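Local structure of BtGH115A (Bacteroides thetaiotaomicron, 5BY3) at residues Y372-P377 and P698-H703. The protein is a family GH115 4-O-methyl-alpha-glucuronidase with specificity for decorated arabinogalactans, probably hydrolysing the glucuronic acid side groups of these plant polysaccharides. Numbering follows the deposited sequence.
Sequences YIRHFP and PNHPVH
The two loop segments run parallel, end-to-end directions 3° apart, with Tyr372 CA 5.5 Å from Asn699 CA and Phe376 CA 5.9 Å from Val702 CA; no hydrogen bond forms directly between them, and side chains packing on side chains and backbone carry the contact. The hydroxyl end of the Tyr372 ring abuts Pro698, CZ lying 3.6 Å from Pro698 CG, while Pro698 O sits above one ring face, offset toward the rim. Chi1 of -58°, CG anti to the carbonyl carbon, lays this ring along Pro698 and Asn699, its CD1 3.6 Å from Asn699 CA. Its OH is hydrogen-bonded to Asn739 OD1. An alanine here is likely to open a gap beside Pro698 and Asn699 and leave Asn739 without this hydroxyl partner. His700 turns its ring edge to the carbonyl oxygens of Tyr372 and Ile373, with CD2 3.4 Å from Tyr372 O; Asp368 accepts a hydrogen bond from its NE2, tying the two loops. Arg374 CG passes over one imidazole face, offset toward the rim, and the bent chain returns NH1 to 3.3 Å from His700 CE1, planes 40° apart; the guanidinium also makes a cation-pi contact with Trp732. Val702 CG1, 4.1 Å from Phe376 CG, and Ile373 CG2 sandwich the Phe376 ring. The loop after strand 689-696 thus docks on that between strand 362-366 and helix 379-383, and through Val702 on helix 411-423, while Ile373 anchors the barrel loop to strand 388-393.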
ATOM      1  N   TYR A 372       1.060 -10.102  -0.679  1.00 34.03           N
ATOM      2  CA  TYR A 372       0.441 -11.239  -1.383  1.00 34.08           C
ATOM      3  C   TYR A 372      -0.939 -11.572  -0.851  1.00 34.74           C
ATOM      4  O   TYR A 372      -1.093 -12.099   0.269  1.00 36.85           O
ATOM      5  CB  TYR A 372       1.331 -12.473  -1.317  1.00 33.52           C
ATOM      6  CG  TYR A 372       2.704 -12.231  -1.903  1.00 36.50           C
ATOM      7  CD1 TYR A 372       2.904 -12.195  -3.301  1.00 33.62           C
ATOM      8  CD2 TYR A 372       3.813 -11.996  -1.060  1.00 34.01           C
ATOM      9  CE1 TYR A 372       4.177 -11.985  -3.848  1.00 29.77           C
ATOM     10  CE2 TYR A 372       5.070 -11.764  -1.598  1.00 32.90           C
ATOM     11  CZ  TYR A 372       5.249 -11.757  -2.979  1.00 32.83           C
ATOM     12  OH  TYR A 372       6.519 -11.565  -3.464  1.00 32.39           O
ATOM     13  N   ILE A 373      -1.945 -11.246  -1.656  1.00 38.64           N
ATOM     14  CA  ILE A 373      -3.374 -11.476  -1.303  1.00 37.89           C
ATOM     15  C   ILE A 373      -3.672 -12.958  -1.015  1.00 39.24           C
ATOM     16  O   ILE A 373      -3.405 -13.821  -1.867  1.00 36.19           O
ATOM     17  CB  ILE A 373      -4.305 -10.868  -2.382  1.00 35.56           C
ATOM     18  CG1 ILE A 373      -4.100  -9.355  -2.380  1.00 36.35           C
ATOM     19  CG2 ILE A 373      -5.771 -11.192  -2.102  1.00 37.65           C
ATOM     20  CD1 ILE A 373      -4.732  -8.592  -3.533  1.00 37.58           C
ATOM     21  N   ARG A 374      -4.204 -13.253   0.182  1.00 41.57           N
ATOM     22  CA  ARG A 374      -4.466 -14.667   0.575  1.00 42.52           C
ATOM     23  C   ARG A 374      -5.705 -15.286  -0.135  1.00 49.22           C
ATOM     24  O   ARG A 374      -5.711 -16.470  -0.469  1.00 44.40           O
ATOM     25  CB  ARG A 374      -4.541 -14.854   2.094  1.00 40.18           C
ATOM     26  CG  ARG A 374      -3.224 -14.633   2.851  1.00 41.32           C
ATOM     27  CD  ARG A 374      -3.177 -15.579   4.046  1.00 40.06           C
ATOM     28  NE  ARG A 374      -1.935 -15.538   4.798  1.00 33.73           N
ATOM     29  CZ  ARG A 374      -0.945 -16.408   4.677  1.00 38.28           C
ATOM     30  NH1 ARG A 374      -1.023 -17.429   3.805  1.00 41.56           N
ATOM     31  NH2 ARG A 374       0.134 -16.265   5.426  1.00 32.38           N
ATOM     32  N   HIS A 375      -6.742 -14.486  -0.384  1.00 47.64           N
ATOM     33  CA  HIS A 375      -7.955 -15.065  -0.942  1.00 46.88           C
ATOM     34  C   HIS A 375      -8.643 -14.180  -1.949  1.00 44.34           C
ATOM     35  O   HIS A 375      -8.891 -12.989  -1.692  1.00 43.13           O
ATOM     36  CB  HIS A 375      -8.942 -15.497   0.164  1.00 49.92           C
ATOM     37  CG  HIS A 375     -10.173 -16.155  -0.366  1.00 53.16           C
ATOM     38  ND1 HIS A 375     -10.264 -17.518  -0.543  1.00 53.11           N
ATOM     39  CD2 HIS A 375     -11.344 -15.634  -0.809  1.00 54.26           C
ATOM     40  CE1 HIS A 375     -11.448 -17.809  -1.052  1.00 54.72           C
ATOM     41  NE2 HIS A 375     -12.117 -16.684  -1.234  1.00 52.60           N
ATOM     42  N   PHE A 376      -8.950 -14.799  -3.084  1.00 44.09           N
ATOM     43  CA  PHE A 376      -9.758 -14.219  -4.160  1.00 50.37           C
ATOM     44  C   PHE A 376     -11.190 -14.802  -4.186  1.00 50.60           C
ATOM     45  O   PHE A 376     -11.357 -16.021  -4.016  1.00 56.31           O
ATOM     46  CB  PHE A 376      -9.045 -14.432  -5.496  1.00 44.87           C
ATOM     47  CG  PHE A 376      -7.744 -13.706  -5.593  1.00 47.82           C
ATOM     48  CD1 PHE A 376      -6.553 -14.312  -5.155  1.00 49.12           C
ATOM     49  CD2 PHE A 376      -7.699 -12.384  -6.086  1.00 45.77           C
ATOM     50  CE1 PHE A 376      -5.338 -13.621  -5.223  1.00 46.87           C
ATOM     51  CE2 PHE A 376      -6.494 -11.696  -6.136  1.00 47.30           C
ATOM     52  CZ  PHE A 376      -5.306 -12.327  -5.725  1.00 44.80           C
ATOM     53  N   PRO A 377     -12.217 -13.937  -4.406  1.00 55.30           N
ATOM     54  CA  PRO A 377     -13.628 -14.344  -4.255  1.00 55.56           C
ATOM     55  C   PRO A 377     -13.998 -15.452  -5.206  1.00 58.67           C
ATOM     56  O   PRO A 377     -13.696 -15.350  -6.408  1.00 53.39           O
ATOM     57  CB  PRO A 377     -14.427 -13.083  -4.612  1.00 57.61           C
ATOM     58  CG  PRO A 377     -13.438 -11.971  -4.674  1.00 55.05           C
ATOM     59  CD  PRO A 377     -12.106 -12.576  -4.971  1.00 54.45           C
ATOM     60  N   PRO A 698       6.335 -15.857  -4.921  1.00 36.46           N
ATOM     61  CA  PRO A 698       5.678 -16.594  -3.841  1.00 32.52           C
ATOM     62  C   PRO A 698       4.225 -16.108  -3.598  1.00 35.88           C
ATOM     63  O   PRO A 698       3.798 -15.944  -2.447  1.00 35.03           O
ATOM     64  CB  PRO A 698       6.558 -16.296  -2.641  1.00 34.30           C
ATOM     65  CG  PRO A 698       7.030 -14.877  -2.886  1.00 36.62           C
ATOM     66  CD  PRO A 698       7.109 -14.710  -4.393  1.00 36.78           C
ATOM     67  N   ASN A 699       3.440 -15.932  -4.663  1.00 35.51           N
ATOM     68  CA  ASN A 699       2.059 -15.526  -4.449  1.00 38.54           C
ATOM     69  C   ASN A 699       1.187 -16.746  -3.996  1.00 42.71           C
ATOM     70  O   ASN A 699       1.702 -17.893  -3.874  1.00 35.84           O
ATOM     71  CB  ASN A 699       1.505 -14.797  -5.667  1.00 35.44           C
ATOM     72  CG  ASN A 699       1.323 -15.710  -6.845  1.00 40.37           C
ATOM     73  OD1 ASN A 699       0.294 -16.345  -6.967  1.00 44.82           O
ATOM     74  ND2 ASN A 699       2.323 -15.803  -7.701  1.00 37.28           N
ATOM     75  N   HIS A 700      -0.099 -16.478  -3.730  1.00 41.58           N
ATOM     76  CA  HIS A 700      -1.023 -17.474  -3.179  1.00 42.18           C
ATOM     77  C   HIS A 700      -2.045 -17.885  -4.262  1.00 47.27           C
ATOM     78  O   HIS A 700      -2.345 -17.078  -5.168  1.00 43.79           O
ATOM     79  CB  HIS A 700      -1.747 -16.902  -1.947  1.00 39.91           C
ATOM     80  CG  HIS A 700      -0.840 -16.560  -0.794  1.00 37.37           C
ATOM     81  ND1 HIS A 700      -0.244 -17.518  -0.003  1.00 35.08           N
ATOM     82  CD2 HIS A 700      -0.465 -15.364  -0.273  1.00 34.05           C
ATOM     83  CE1 HIS A 700       0.479 -16.937   0.935  1.00 31.38           C
ATOM     84  NE2 HIS A 700       0.374 -15.631   0.785  1.00 31.10           N
ATOM     85  N   PRO A 701      -2.613 -19.119  -4.165  1.00 49.82           N
ATOM     86  CA  PRO A 701      -3.570 -19.624  -5.204  1.00 50.79           C
ATOM     87  C   PRO A 701      -4.686 -18.644  -5.567  1.00 45.48           C
ATOM     88  O   PRO A 701      -5.206 -17.942  -4.688  1.00 46.37           O
ATOM     89  CB  PRO A 701      -4.172 -20.893  -4.556  1.00 49.80           C
ATOM     90  CG  PRO A 701      -3.141 -21.332  -3.558  1.00 53.88           C
ATOM     91  CD  PRO A 701      -2.497 -20.065  -3.030  1.00 54.36           C
ATOM     92  N   VAL A 702      -5.032 -18.552  -6.843  1.00 46.57           N
ATOM     93  CA  VAL A 702      -6.094 -17.610  -7.257  1.00 51.09           C
ATOM     94  C   VAL A 702      -7.464 -18.255  -7.179  1.00 54.71           C
ATOM     95  O   VAL A 702      -8.459 -17.587  -6.888  1.00 57.57           O
ATOM     96  CB  VAL A 702      -5.862 -17.028  -8.660  1.00 52.80           C
ATOM     97  CG1 VAL A 702      -6.880 -15.925  -8.951  1.00 52.07           C
ATOM     98  CG2 VAL A 702      -4.424 -16.515  -8.796  1.00 45.23           C
ATOM     99  N   HIS A 703      -7.510 -19.551  -7.474  1.00 62.97           N
ATOM    100  CA  HIS A 703      -8.708 -20.366  -7.277  1.00 69.20           C
ATOM    101  C   HIS A 703      -8.305 -21.759  -6.878  1.00 64.69           C
ATOM    102  O   HIS A 703      -7.445 -22.405  -7.509  1.00 60.37           O
ATOM    103  CB  HIS A 703      -9.578 -20.431  -8.527  1.00 73.64           C
ATOM    104  CG  HIS A 703     -10.174 -19.119  -8.903  1.00 79.46           C
ATOM    105  ND1 HIS A 703      -9.923 -18.515 -10.115  1.00 76.56           N
ATOM    106  CD2 HIS A 703     -10.988 -18.279  -8.219  1.00 84.91           C
ATOM    107  CE1 HIS A 703     -10.576 -17.369 -10.172  1.00 80.87           C
ATOM    108  NE2 HIS A 703     -11.221 -17.197  -9.029  1.00 83.44           N
TER